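Local coordinates for OxsB protein (Bacillus megaterium, PDB 5UL3) that catalyses the oxidative ring contraction of dAMP to an oxetane aldehyde in oxetanocin A biosynthesis, using S-adenosylmethionine, a [4Fe-4S] cluster and cobalamin, at residues 19-24 with 73-78; 37-42 with 59-64; 217-222 with 574-579; 554-559 with 566-571. One frame throughout, in Å; residues are numbered along the deposited sequence. Where two conformers were deposited one is given.

Contact 1. Residues 19-24 with 73-78; sequences EIFSQI and FSPNRD. With EDO (1,2-ethanediol), chain O.
A type I beta turn from Ser-74 to Arg-77, just beyond strand 69-73, meets the C-terminal end of helix 7-21 where Phe-21 packs against Pro-75. The proline ring meets the phenyl ring obliquely, CG lying 3.6 Å from Phe-21 CD2 and reaching CE2 as well, and the two side chains cross at about a right angle. Phe-21 CG stands anti to its own carbonyl carbon (chi1 -68°), which sets CD2 and CE2 beside the proline ring. Proline suits the second position of such a turn, because its fixed phi fits the bend while its CH2 groups offer an apolar surface. Next to it, Asn-76 brings ND2 to 4.1 Å from Phe-21 CB, a van der Waals contact; the polar end of this amide is taken up by Lys-18 at OD1 and Thr-56 O at ND2. The turn is closed further by Ser-74 OG, which donates to Arg-77 O over 2.6 Å. In the last turn of the helix, Glu-19 O accepts from Ser-22 OG at 2.8 Å and from Gln-23 NE2, the two donors arriving from opposite faces of the carbonyl plane. Such apolar packing of a helix terminus against a beta turn belongs to the helix-on-sheet layer of the N-terminal domain.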
loop_
_atom_site.group_PDB
_atom_site.type_symbol
_atom_site.label_atom_id
_atom_site.label_comp_id
_atom_site.label_asym_id
_atom_site.label_seq_id
_atom_site.Cartn_x
_atom_site.Cartn_y
_atom_site.Cartn_z
ATOM N N GLU A 19 19.864 -4.871 26.755
ATOM C CA GLU A 19 19.903 -6.072 25.929
ATOM C C GLU A 19 18.510 -6.650 25.734
ATOM O O GLU A 19 18.186 -7.150 24.650
ATOM C CB GLU A 19 20.837 -7.117 26.550
ATOM C CG GLU A 19 21.037 -8.363 25.690
ATOM C CD GLU A 19 21.818 -8.094 24.408
ATOM O OE1 GLU A 19 21.758 -8.934 23.488
ATOM O OE2 GLU A 19 22.496 -7.050 24.318
ATOM N N ILE A 20 17.668 -6.595 26.769
ATOM C CA ILE A 20 16.296 -7.064 26.630
ATOM C C ILE A 20 15.552 -6.202 25.619
ATOM O O ILE A 20 14.889 -6.710 24.702
ATOM C CB ILE A 20 15.575 -7.054 27.982
ATOM C CG1 ILE A 20 16.209 -8.083 28.932
ATOM C CG2 ILE A 20 14.105 -7.382 27.768
ATOM C CD1 ILE A 20 15.754 -7.941 30.377
ATOM N N PHE A 21 15.664 -4.880 25.772
ATOM C CA PHE A 21 14.892 -3.961 24.933
ATOM C C PHE A 21 15.367 -3.955 23.484
ATOM O O PHE A 21 14.624 -3.505 22.600
ATOM C CB PHE A 21 14.964 -2.542 25.507
ATOM C CG PHE A 21 14.258 -2.369 26.840
ATOM C CD1 PHE A 21 13.422 -3.352 27.354
ATOM C CD2 PHE A 21 14.418 -1.183 27.560
ATOM C CE1 PHE A 21 12.764 -3.170 28.574
ATOM C CE2 PHE A 21 13.770 -0.995 28.775
ATOM C CZ PHE A 21 12.944 -1.991 29.282
ATOM N N SER A 22 16.591 -4.411 23.220
ATOM C CA SER A 22 17.074 -4.497 21.847
ATOM C C SER A 22 16.307 -5.523 21.029
ATOM O O SER A 22 16.393 -5.499 19.793
ATOM C CB SER A 22 18.566 -4.838 21.823
ATOM O OG SER A 22 18.740 -6.226 22.066
ATOM N N GLN A 23 15.543 -6.405 21.676
ATOM C CA GLN A 23 14.768 -7.416 20.960
ATOM C C GLN A 23 13.392 -6.834 20.628
ATOM O O GLN A 23 12.358 -7.196 21.192
ATOM C CB GLN A 23 14.682 -8.696 21.776
ATOM C CG GLN A 23 16.050 -9.243 22.070
ATOM C CD GLN A 23 16.034 -10.265 23.182
ATOM O OE1 GLN A 23 15.287 -11.242 23.138
ATOM N NE2 GLN A 23 16.852 -10.034 24.197
ATOM N N ILE A 24 13.404 -5.917 19.654
ATOM C CA ILE A 24 12.229 -5.093 19.385
ATOM C C ILE A 24 11.093 -5.854 18.719
ATOM O O ILE A 24 9.998 -5.305 18.579
ATOM C CB ILE A 24 12.626 -3.863 18.543
ATOM C CG1 ILE A 24 13.233 -4.289 17.201
ATOM C CG2 ILE A 24 13.591 -3.004 19.315
ATOM C CD1 ILE A 24 13.543 -3.101 16.261
ATOM N N PHE A 73 13.704 3.176 34.771
ATOM C CA PHE A 73 14.899 2.821 34.008
ATOM C C PHE A 73 14.692 3.163 32.539
ATOM O O PHE A 73 13.707 2.719 31.936
ATOM C CB PHE A 73 15.195 1.322 34.113
ATOM C CG PHE A 73 15.511 0.853 35.511
ATOM C CD1 PHE A 73 14.501 0.420 36.359
ATOM C CD2 PHE A 73 16.823 0.818 35.965
ATOM C CE1 PHE A 73 14.798 -0.022 37.654
ATOM C CE2 PHE A 73 17.124 0.383 37.252
ATOM C CZ PHE A 73 16.112 -0.037 38.089
ATOM N N SER A 74 15.630 3.905 31.958
ATOM C CA SER A 74 15.552 4.313 30.553
ATOM C C SER A 74 16.915 4.099 29.912
ATOM O O SER A 74 17.685 5.046 29.725
ATOM C CB SER A 74 15.086 5.765 30.431
ATOM O OG SER A 74 14.983 6.156 29.077
ATOM N N PRO A 75 17.234 2.857 29.539
ATOM C CA PRO A 75 18.607 2.546 29.110
ATOM C C PRO A 75 18.995 3.159 27.784
ATOM O O PRO A 75 20.196 3.295 27.517
ATOM C CB PRO A 75 18.618 1.018 29.031
ATOM C CG PRO A 75 17.210 0.607 28.934
ATOM C CD PRO A 75 16.371 1.675 29.593
ATOM N N ASN A 76 18.031 3.530 26.943
ATOM C CA ASN A 76 18.302 4.003 25.589
ATOM C C ASN A 76 18.118 5.497 25.413
ATOM O O ASN A 76 18.421 6.015 24.334
ATOM C CB ASN A 76 17.402 3.263 24.583
ATOM C CG ASN A 76 17.608 1.770 24.628
ATOM O OD1 ASN A 76 18.648 1.306 25.085
ATOM N ND2 ASN A 76 16.619 1.005 24.158
ATOM N N ARG A 77 17.631 6.210 26.426
ATOM C CA ARG A 77 17.388 7.625 26.233
ATOM C C ARG A 77 17.394 8.346 27.574
ATOM O O ARG A 77 16.949 7.798 28.584
ATOM C CB ARG A 77 16.055 7.874 25.508
ATOM C CG ARG A 77 15.907 9.317 25.036
ATOM C CD ARG A 77 14.748 9.528 24.077
ATOM N NE ARG A 77 13.464 9.561 24.768
ATOM C CZ ARG A 77 12.322 9.930 24.190
ATOM N NH1 ARG A 77 11.193 9.937 24.882
ATOM N NH2 ARG A 77 12.308 10.286 22.915
ATOM N N ASP A 78 17.923 9.566 27.556
ATOM C CA ASP A 78 17.861 10.479 28.694
ATOM C C ASP A 78 16.452 10.509 29.259
ATOM O O ASP A 78 15.495 10.839 28.552
ATOM C CB ASP A 78 18.296 11.880 28.244
ATOM C CG ASP A 78 18.393 12.891 29.404
ATOM O OD1 ASP A 78 18.150 12.525 30.570
ATOM O OD2 ASP A 78 18.706 14.067 29.125
HETATM C C1 EDO O . 22.605 3.680 29.601
HETATM O O1 EDO O . 21.913 2.424 29.632
HETATM C C2 EDO O . 23.417 3.702 28.310
HETATM O O2 EDO O . 24.063 4.970 28.145
#

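Contact 2. Residues 37-42 with 59-64; sequences ELFKRS and TTLYVI
The Phe-39 ring receives Val-63 CG2 over one face, a CH-pi contact with the methyl 4.2 Å from the ring centroid and 18° off the normal. Leu-61 CD2 comes in obliquely, 3.4 Å from Phe-39 CE1, a close approach for two carbons. Both branched side chains, two residues apart on strand 60-64, approach the ring from the same side, as the alternation of the strand sends both to one side of the sheet. Leucine reaches the ring because CG lies anti to the backbone N (chi1 173°), carrying CD2 forward to meet the phenylalanine from the opposite direction. Valine, short and beta-branched, suits a strand and places a methyl over the ring without a long flexible arm. Phenylalanine at the last turn of helix 28-39 spans the gap, its CA 9.0 Å from the CA of Val-63, and, being apolar throughout, it suits its buried place between helix and sheet. Tyr-13 of helix 7-21 stacks on the Phe-39 ring, and Phe-73 of strand 69-73 meets it with planes at about 60°. Helix 28-39 therefore lies on the four-stranded antiparallel sheet beside helix 7-21, over strand 60-64, which hydrogen-bonds to strands 49-53 and 69-73.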
loop_
_atom_site.group_PDB
_atom_site.type_symbol
_atom_site.label_atom_id
_atom_site.label_comp_id
_atom_site.label_asym_id
_atom_site.label_seq_id
_atom_site.Cartn_x
_atom_site.Cartn_y
_atom_site.Cartn_z
ATOM N N GLU A 37 11.959 -11.480 35.435
ATOM C CA GLU A 37 12.977 -12.479 35.742
ATOM C C GLU A 37 14.322 -11.834 36.053
ATOM O O GLU A 37 15.116 -12.395 36.818
ATOM C CB GLU A 37 13.086 -13.464 34.577
ATOM C CG GLU A 37 11.775 -14.209 34.327
ATOM C CD GLU A 37 11.800 -15.120 33.108
ATOM O OE1 GLU A 37 12.571 -14.848 32.158
ATOM O OE2 GLU A 37 11.032 -16.110 33.102
ATOM N N LEU A 38 14.588 -10.656 35.489
ATOM C CA LEU A 38 15.838 -9.958 35.762
ATOM C C LEU A 38 15.828 -9.302 37.140
ATOM O O LEU A 38 16.868 -9.226 37.805
ATOM C CB LEU A 38 16.094 -8.911 34.679
ATOM C CG LEU A 38 17.104 -7.813 35.010
ATOM C CD1 LEU A 38 18.514 -8.375 35.123
ATOM C CD2 LEU A 38 17.058 -6.654 34.001
ATOM N N PHE A 39 14.670 -8.817 37.585
ATOM C CA PHE A 39 14.601 -8.135 38.869
ATOM C C PHE A 39 14.299 -9.080 40.023
ATOM O O PHE A 39 14.637 -8.765 41.173
ATOM C CB PHE A 39 13.574 -6.997 38.803
ATOM C CG PHE A 39 14.142 -5.724 38.236
ATOM C CD1 PHE A 39 14.243 -5.541 36.867
ATOM C CD2 PHE A 39 14.613 -4.724 39.073
ATOM C CE1 PHE A 39 14.795 -4.382 36.351
ATOM C CE2 PHE A 39 15.159 -3.568 38.562
ATOM C CZ PHE A 39 15.246 -3.394 37.195
ATOM N N LYS A 40 13.707 -10.237 39.742
ATOM C CA LYS A 40 13.574 -11.298 40.729
ATOM C C LYS A 40 14.850 -12.119 40.891
ATOM O O LYS A 40 14.856 -13.071 41.679
ATOM C CB LYS A 40 12.409 -12.217 40.350
ATOM C CG LYS A 40 11.053 -11.536 40.391
ATOM C CD LYS A 40 9.931 -12.518 40.103
ATOM C CE LYS A 40 8.571 -11.861 40.287
ATOM N NZ LYS A 40 7.453 -12.821 40.058
ATOM N N ARG A 41 15.928 -11.779 40.175
ATOM C CA ARG A 41 17.182 -12.516 40.278
ATOM C C ARG A 41 17.978 -12.164 41.529
ATOM O O ARG A 41 19.005 -12.801 41.791
ATOM C CB ARG A 41 18.052 -12.272 39.042
ATOM C CG ARG A 41 18.679 -13.546 38.496
ATOM C CD ARG A 41 19.908 -13.292 37.627
ATOM N NE ARG A 41 19.657 -12.408 36.487
ATOM C CZ ARG A 41 18.965 -12.748 35.401
ATOM N NH1 ARG A 41 18.420 -13.957 35.300
ATOM N NH2 ARG A 41 18.809 -11.870 34.416
ATOM N N SER A 42 17.539 -11.165 42.293
ATOM C CA SER A 42 18.124 -10.834 43.584
ATOM C C SER A 42 17.013 -10.789 44.620
ATOM O O SER A 42 15.984 -10.141 44.401
ATOM C CB SER A 42 18.857 -9.485 43.550
ATOM O OG SER A 42 20.036 -9.548 42.768
ATOM N N THR A 59 12.390 2.849 25.097
ATOM C CA THR A 59 11.688 1.900 25.939
ATOM C C THR A 59 12.087 2.103 27.400
ATOM O O THR A 59 13.259 2.322 27.719
ATOM C CB THR A 59 12.004 0.469 25.494
ATOM O OG1 THR A 59 11.808 0.367 24.068
ATOM C CG2 THR A 59 11.062 -0.507 26.176
ATOM N N THR A 60 11.093 2.050 28.272
ATOM C CA THR A 60 11.214 2.469 29.665
ATOM C C THR A 60 10.581 1.419 30.561
ATOM O O THR A 60 9.490 0.935 30.267
ATOM C CB THR A 60 10.503 3.820 29.908
ATOM O OG1 THR A 60 11.008 4.796 29.005
ATOM C CG2 THR A 60 10.747 4.302 31.345
ATOM N N LEU A 61 11.252 1.088 31.669
ATOM C CA LEU A 61 10.705 0.200 32.685
ATOM C C LEU A 61 10.415 0.986 33.961
ATOM O O LEU A 61 11.272 1.739 34.435
ATOM C CB LEU A 61 11.685 -0.940 32.985
ATOM C CG LEU A 61 11.317 -1.850 34.149
ATOM C CD1 LEU A 61 10.042 -2.621 33.860
ATOM C CD2 LEU A 61 12.472 -2.801 34.445
ATOM N N TYR A 62 9.205 0.831 34.486
ATOM C CA TYR A 62 8.840 1.326 35.807
ATOM C C TYR A 62 8.762 0.138 36.753
ATOM O O TYR A 62 8.067 -0.842 36.468
ATOM C CB TYR A 62 7.501 2.067 35.783
ATOM C CG TYR A 62 7.475 3.185 34.777
ATOM C CD1 TYR A 62 7.169 2.940 33.438
ATOM C CD2 TYR A 62 7.762 4.487 35.161
ATOM C CE1 TYR A 62 7.163 3.989 32.507
ATOM C CE2 TYR A 62 7.750 5.524 34.247
ATOM C CZ TYR A 62 7.450 5.272 32.930
ATOM O OH TYR A 62 7.458 6.324 32.044
ATOM N N VAL A 63 9.481 0.216 37.860
ATOM C CA VAL A 63 9.380 -0.773 38.925
ATOM C C VAL A 63 8.684 -0.079 40.085
ATOM O O VAL A 63 9.241 0.846 40.684
ATOM C CB VAL A 63 10.752 -1.319 39.342
ATOM C CG1 VAL A 63 10.572 -2.508 40.294
ATOM C CG2 VAL A 63 11.548 -1.726 38.112
ATOM N N ILE A 64 7.448 -0.481 40.366
ATOM C CA ILE A 64 6.655 0.131 41.425
ATOM C C ILE A 64 6.878 -0.693 42.691
ATOM O O ILE A 64 6.321 -1.782 42.835
ATOM C CB ILE A 64 5.175 0.202 41.054
ATOM C CG1 ILE A 64 4.982 1.045 39.783
ATOM C CG2 ILE A 64 4.381 0.782 42.210
ATOM C CD1 ILE A 64 3.540 1.145 39.340
#

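Contact 3. Residues 217-222 with 574-579; sequences NVIPSF and PDMNMG. With EDO (1,2-ethanediol), chain B.
The backbones come closest at Ile-219 and Gly-579, whose CA atoms lie 6.2 Å apart where the short helix 218-222 faces an irregular loop. Ile-219 carries the contact with both of its branches. Its CD1 lies 3.6 Å from Asn-577 O and also reaches Gly-579 N, while CG2 touches the loop at Met-576. There the methionine methyl CE is 3.7 Å from Ile-219 CG2, the two side chains crossing at about a right angle. Met-576 leaves with CG anti to its backbone N and then bends (chi2 -121°, chi3 91°), which folds the thioether back so that its terminal methyl meets the isoleucine; a flexible, apolar chain is well suited to such a turn. Gly-579 adopts positive phi (56°), a region glycine enters readily, and, lacking a side chain, it lets its backbone come close to Ile-219 CD1. A water links the segments, donating to both Ile-219 O, at 2.7 Å, and Met-576 O, at 3.0 Å, and so satisfying two backbone carbonyls at the interface. On the loop side, Asp-575 OD1 accepts from Asn-577 N in an Asx turn, met from above the carboxylate plane. Asn-577 OD1 itself accepts from Lys-190 N. Just before the helix, at its N-cap position, Asn-217 touches the cobalamin and bonds to Ser-184 through ND2. The contact thus joins the helix following strand 212-216 of the cobalamin-binding Rossmann domain to the loop between helix 551-563 and strand 580-581, with Met-576 also covering Phe-227 of helix 224-230.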
loop_
_atom_site.group_PDB
_atom_site.type_symbol
_atom_site.label_atom_id
_atom_site.label_comp_id
_atom_site.label_asym_id
_atom_site.label_seq_id
_atom_site.Cartn_x
_atom_site.Cartn_y
_atom_site.Cartn_z
ATOM N N ASN A 217 -9.610 3.784 8.932
ATOM C CA ASN A 217 -9.275 3.514 7.536
ATOM C C ASN A 217 -10.417 3.940 6.609
ATOM O O ASN A 217 -11.443 4.477 7.049
ATOM C CB ASN A 217 -8.892 2.050 7.298
ATOM C CG ASN A 217 -7.766 1.893 6.274
ATOM O OD1 ASN A 217 -7.575 2.752 5.402
ATOM N ND2 ASN A 217 -7.017 0.797 6.382
ATOM N N VAL A 218 -10.222 3.727 5.310
ATOM C CA VAL A 218 -10.939 4.518 4.308
ATOM C C VAL A 218 -12.418 4.128 4.175
ATOM O O VAL A 218 -13.254 4.980 3.845
ATOM C CB VAL A 218 -10.211 4.407 2.957
ATOM C CG1 VAL A 218 -10.265 2.984 2.438
ATOM C CG2 VAL A 218 -10.787 5.419 1.956
ATOM N N ILE A 219 -12.777 2.878 4.453
ATOM C CA ILE A 219 -14.144 2.417 4.182
ATOM C C ILE A 219 -15.152 3.095 5.116
ATOM O O ILE A 219 -16.123 3.682 4.613
ATOM C CB ILE A 219 -14.224 0.878 4.227
ATOM C CG1 ILE A 219 -13.611 0.278 2.957
ATOM C CG2 ILE A 219 -15.654 0.392 4.383
ATOM C CD1 ILE A 219 -14.153 0.890 1.680
ATOM N N PRO A 220 -14.981 3.093 6.451
ATOM C CA PRO A 220 -15.931 3.859 7.288
ATOM C C PRO A 220 -15.783 5.363 7.157
ATOM O O PRO A 220 -16.769 6.093 7.336
ATOM C CB PRO A 220 -15.613 3.390 8.719
ATOM C CG PRO A 220 -14.222 2.892 8.652
ATOM C CD PRO A 220 -14.049 2.301 7.278
ATOM N N SER A 221 -14.574 5.860 6.875
ATOM C CA SER A 221 -14.393 7.291 6.643
ATOM C C SER A 221 -15.258 7.775 5.488
ATOM O O SER A 221 -15.864 8.854 5.554
ATOM C CB SER A 221 -12.924 7.590 6.346
ATOM O OG SER A 221 -12.718 8.985 6.153
ATOM N N PHE A 222 -15.311 7.004 4.413
ATOM C CA PHE A 222 -16.050 7.442 3.232
ATOM C C PHE A 222 -17.550 7.208 3.366
ATOM O O PHE A 222 -18.347 7.983 2.818
ATOM C CB PHE A 222 -15.505 6.740 1.982
ATOM C CG PHE A 222 -14.282 7.409 1.387
ATOM C CD1 PHE A 222 -13.574 8.361 2.104
ATOM C CD2 PHE A 222 -13.842 7.077 0.115
ATOM C CE1 PHE A 222 -12.445 8.969 1.564
ATOM C CE2 PHE A 222 -12.717 7.681 -0.428
ATOM C CZ PHE A 222 -12.022 8.622 0.293
ATOM N N PRO A 574 -23.346 5.067 -4.123
ATOM C CA PRO A 574 -22.089 4.320 -4.176
ATOM C C PRO A 574 -22.195 3.011 -3.405
ATOM O O PRO A 574 -23.122 2.785 -2.626
ATOM C CB PRO A 574 -21.091 5.272 -3.511
ATOM C CG PRO A 574 -21.916 5.999 -2.508
ATOM C CD PRO A 574 -23.296 6.162 -3.139
ATOM N N ASP A 575 -21.222 2.137 -3.652
ATOM C CA ASP A 575 -21.065 0.925 -2.860
ATOM C C ASP A 575 -20.262 1.259 -1.606
ATOM O O ASP A 575 -19.151 1.793 -1.695
ATOM C CB ASP A 575 -20.370 -0.167 -3.670
ATOM C CG ASP A 575 -20.192 -1.457 -2.888
ATOM O OD1 ASP A 575 -20.850 -1.624 -1.840
ATOM O OD2 ASP A 575 -19.395 -2.311 -3.324
ATOM N N MET A 576 -20.833 0.949 -0.441
ATOM C CA MET A 576 -20.160 1.214 0.827
ATOM C C MET A 576 -18.971 0.278 1.032
ATOM O O MET A 576 -17.907 0.698 1.508
ATOM C CB MET A 576 -21.185 1.069 1.950
ATOM C CG MET A 576 -20.736 1.465 3.318
ATOM S SD MET A 576 -20.850 0.100 4.463
ATOM C CE MET A 576 -19.203 -0.535 4.242
ATOM N N ASN A 577 -19.132 -0.994 0.665
ATOM C CA ASN A 577 -18.092 -1.997 0.873
ATOM C C ASN A 577 -16.874 -1.756 -0.016
ATOM O O ASN A 577 -15.746 -2.069 0.384
ATOM C CB ASN A 577 -18.692 -3.391 0.634
ATOM C CG ASN A 577 -17.662 -4.494 0.681
ATOM O OD1 ASN A 577 -16.975 -4.679 1.687
ATOM N ND2 ASN A 577 -17.562 -5.253 -0.407
ATOM N N MET A 578 -17.068 -1.202 -1.213
ATOM C CA MET A 578 -15.961 -0.960 -2.129
ATOM C C MET A 578 -15.656 0.519 -2.322
ATOM O O MET A 578 -14.759 0.856 -3.108
ATOM C CB MET A 578 -16.241 -1.622 -3.485
ATOM C CG MET A 578 -16.243 -3.150 -3.434
ATOM S SD MET A 578 -14.746 -3.856 -2.682
ATOM C CE MET A 578 -13.455 -3.258 -3.775
ATOM N N GLY A 579 -16.363 1.405 -1.623
ATOM C CA GLY A 579 -16.080 2.830 -1.698
ATOM C C GLY A 579 -16.129 3.407 -3.094
ATOM O O GLY A 579 -15.374 4.345 -3.399
HETATM C C1 EDO B . -12.613 12.137 5.361
HETATM O O1 EDO B . -13.039 11.169 4.379
HETATM C C2 EDO B . -13.823 12.712 6.099
HETATM O O2 EDO B . -14.647 11.676 6.650
HETATM O O HOH W 1 -16.861 3.430 2.073
#

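Contact 4. Residues 554-559 with 566-571; sequences RMVQLT and NLIMND
Ile-568 holds CG1 anti to its carbonyl carbon (chi1 -58°) with CD1 extended beyond it (chi2 179°), a reach that lays the ethyl branch against Val-556 and Gln-557 on helix 551-563. Val-556 answers with CG1, placed anti to its backbone N and 3.7 Å from Ile-568 CG1; the same methyl also lies 3.9 Å from Ile-568 CD1, with the two side chains oblique to each other. The end of the isoleucine goes on to the aliphatic part of Gln-557, whose CG is 3.7 Å from Ile-568 CD1. Glutamine fits this partly exposed position because its CH2 groups can pack while the chain, extended beyond CG, runs alongside the methyl, with NE2 still near Ile-568 CD1. Leu-567 completes the loop's side: its CB lies 4.1 Å from Val-556 CG1, and its CD1 lies 4.4 Å from Thr-559 CG2, one helical turn along. Valine is compact enough to accept both loop residues at once. Threonine's methyl lies loosely near the leucine, while its hydroxyl turns back to the helix, where OG1 of Thr-559 donates to Met-555 O over 2.9 Å. That carbonyl also accepts Thr-559 N, the two donors reaching it from opposite faces of its plane. The loop backbone is held as well, since Glu-560 OE2 accepts from both Leu-567 N and Ile-568 N. Tyr-581 touches Gln-557 and Ile-568, and Leu-479 covers Val-556 and Thr-559. The arrangement is a helix followed by a chain reversal, in which the returning loop packs two successive apolar residues on the helix it has just left.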
loop_
_atom_site.group_PDB
_atom_site.type_symbol
_atom_site.label_atom_id
_atom_site.label_comp_id
_atom_site.label_asym_id
_atom_site.label_seq_id
_atom_site.Cartn_x
_atom_site.Cartn_y
_atom_site.Cartn_z
ATOM N N ARG A 554 -17.571 13.591 -9.921
ATOM C CA ARG A 554 -18.323 14.825 -10.131
ATOM C C ARG A 554 -18.369 15.217 -11.605
ATOM O O ARG A 554 -19.371 15.786 -12.057
ATOM C CB ARG A 554 -17.735 15.944 -9.276
ATOM C CG ARG A 554 -17.760 15.600 -7.791
ATOM C CD ARG A 554 -17.453 16.792 -6.899
ATOM N NE ARG A 554 -16.075 17.255 -7.024
ATOM C CZ ARG A 554 -15.046 16.750 -6.348
ATOM N NH1 ARG A 554 -15.221 15.740 -5.497
ATOM N NH2 ARG A 554 -13.832 17.256 -6.524
ATOM N N MET A 555 -17.313 14.914 -12.369
ATOM C CA MET A 555 -17.364 15.105 -13.819
ATOM C C MET A 555 -18.449 14.243 -14.440
ATOM O O MET A 555 -19.155 14.679 -15.360
ATOM C CB MET A 555 -16.008 14.776 -14.448
ATOM C CG MET A 555 -14.892 15.714 -14.042
ATOM S SD MET A 555 -13.232 15.008 -14.262
ATOM C CE MET A 555 -13.220 14.570 -15.996
ATOM N N VAL A 556 -18.593 13.010 -13.958
ATOM C CA VAL A 556 -19.633 12.126 -14.466
ATOM C C VAL A 556 -21.006 12.662 -14.087
ATOM O O VAL A 556 -21.921 12.718 -14.917
ATOM C CB VAL A 556 -19.423 10.698 -13.942
ATOM C CG1 VAL A 556 -20.683 9.853 -14.147
ATOM C CG2 VAL A 556 -18.235 10.076 -14.636
ATOM N N GLN A 557 -21.168 13.071 -12.826
ATOM C CA GLN A 557 -22.435 13.650 -12.394
ATOM C C GLN A 557 -22.776 14.901 -13.205
ATOM O O GLN A 557 -23.946 15.147 -13.519
ATOM C CB GLN A 557 -22.377 13.950 -10.895
ATOM C CG GLN A 557 -22.527 12.702 -10.028
ATOM C CD GLN A 557 -21.986 12.877 -8.616
ATOM O OE1 GLN A 557 -21.301 13.854 -8.317
ATOM N NE2 GLN A 557 -22.288 11.918 -7.743
ATOM N N LEU A 558 -21.761 15.689 -13.579
ATOM C CA LEU A 558 -22.005 16.882 -14.382
ATOM C C LEU A 558 -22.377 16.528 -15.816
ATOM O O LEU A 558 -23.178 17.234 -16.441
ATOM C CB LEU A 558 -20.775 17.790 -14.344
ATOM C CG LEU A 558 -20.861 19.208 -14.909
ATOM C CD1 LEU A 558 -20.078 20.152 -14.012
ATOM C CD2 LEU A 558 -20.329 19.267 -16.341
ATOM N N THR A 559 -21.808 15.447 -16.354
ATOM C CA THR A 559 -22.200 14.979 -17.678
ATOM C C THR A 559 -23.608 14.392 -17.672
ATOM O O THR A 559 -24.334 14.516 -18.666
ATOM C CB THR A 559 -21.185 13.951 -18.190
ATOM O OG1 THR A 559 -19.874 14.526 -18.160
ATOM C CG2 THR A 559 -21.499 13.529 -19.617
ATOM N N ASN A 566 -28.520 8.893 -17.645
ATOM C CA ASN A 566 -28.142 8.261 -16.389
ATOM C C ASN A 566 -26.935 7.355 -16.623
ATOM O O ASN A 566 -27.011 6.393 -17.397
ATOM C CB ASN A 566 -29.315 7.480 -15.799
ATOM C CG ASN A 566 -30.072 8.274 -14.745
ATOM O OD1 ASN A 566 -29.855 9.478 -14.581
ATOM N ND2 ASN A 566 -30.962 7.601 -14.022
ATOM N N LEU A 567 -25.821 7.674 -15.966
ATOM C CA LEU A 567 -24.597 6.895 -16.080
ATOM C C LEU A 567 -24.241 6.143 -14.809
ATOM O O LEU A 567 -23.698 5.043 -14.892
ATOM C CB LEU A 567 -23.421 7.803 -16.465
ATOM C CG LEU A 567 -23.510 8.518 -17.815
ATOM C CD1 LEU A 567 -22.371 9.513 -17.986
ATOM C CD2 LEU A 567 -23.524 7.525 -18.964
ATOM N N ILE A 568 -24.537 6.704 -13.641
ATOM C CA ILE A 568 -24.224 6.059 -12.370
ATOM C C ILE A 568 -25.400 5.179 -11.971
ATOM O O ILE A 568 -26.496 5.678 -11.697
ATOM C CB ILE A 568 -23.910 7.095 -11.279
ATOM C CG1 ILE A 568 -22.746 7.988 -11.714
ATOM C CG2 ILE A 568 -23.583 6.393 -9.961
ATOM C CD1 ILE A 568 -22.381 9.068 -10.715
ATOM N N MET A 569 -25.166 3.869 -11.922
ATOM C CA MET A 569 -26.199 2.899 -11.586
ATOM C C MET A 569 -26.457 2.909 -10.075
ATOM O O MET A 569 -26.008 3.800 -9.347
ATOM C CB MET A 569 -25.794 1.521 -12.100
ATOM C CG MET A 569 -25.391 1.517 -13.571
ATOM S SD MET A 569 -26.596 2.356 -14.632
ATOM C CE MET A 569 -28.034 1.306 -14.409
ATOM N N ASN A 570 -27.199 1.906 -9.590
ATOM C CA ASN A 570 -27.599 1.826 -8.181
ATOM C C ASN A 570 -28.287 3.120 -7.743
ATOM O O ASN A 570 -28.148 3.575 -6.605
ATOM C CB ASN A 570 -26.396 1.492 -7.288
ATOM C CG ASN A 570 -26.797 1.087 -5.870
ATOM O OD1 ASN A 570 -27.969 0.830 -5.588
ATOM N ND2 ASN A 570 -25.811 1.028 -4.971
ATOM N N ASP A 571 -29.036 3.719 -8.673
ATOM C CA ASP A 571 -29.753 4.972 -8.440
ATOM C C ASP A 571 -28.817 6.053 -7.907
ATOM O O ASP A 571 -29.151 6.800 -6.986
ATOM C CB ASP A 571 -30.945 4.758 -7.503
ATOM C CG ASP A 571 -32.114 4.071 -8.196
ATOM O OD1 ASP A 571 -32.548 4.556 -9.264
ATOM O OD2 ASP A 571 -32.593 3.040 -7.676
#

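How the contacts relate
Contacts 1 and 2 belong to one hydrophobic layer of the N-terminal domain: their centres are 12 Å apart, contact 2 is nested within the chain closed by contact 1, and they meet at Phe-73 and Phe-39. Contact 2 is wholly buried and purely apolar, whereas contact 1, at the sheet's loop end, is partly exposed and mixes in polar groups. Contacts 3 and 4, both buried, lie farther along the chain, with contact 4 nested inside contact 3, and both use the loop between helix 551-563 and strand 580-581. Contact 3 joins distant parts near the cobalamin and uses a bridging water; contact 4 is a local, aliphatic fold-back. Contacts 1 and 4 are on opposite sides of the chain's centre.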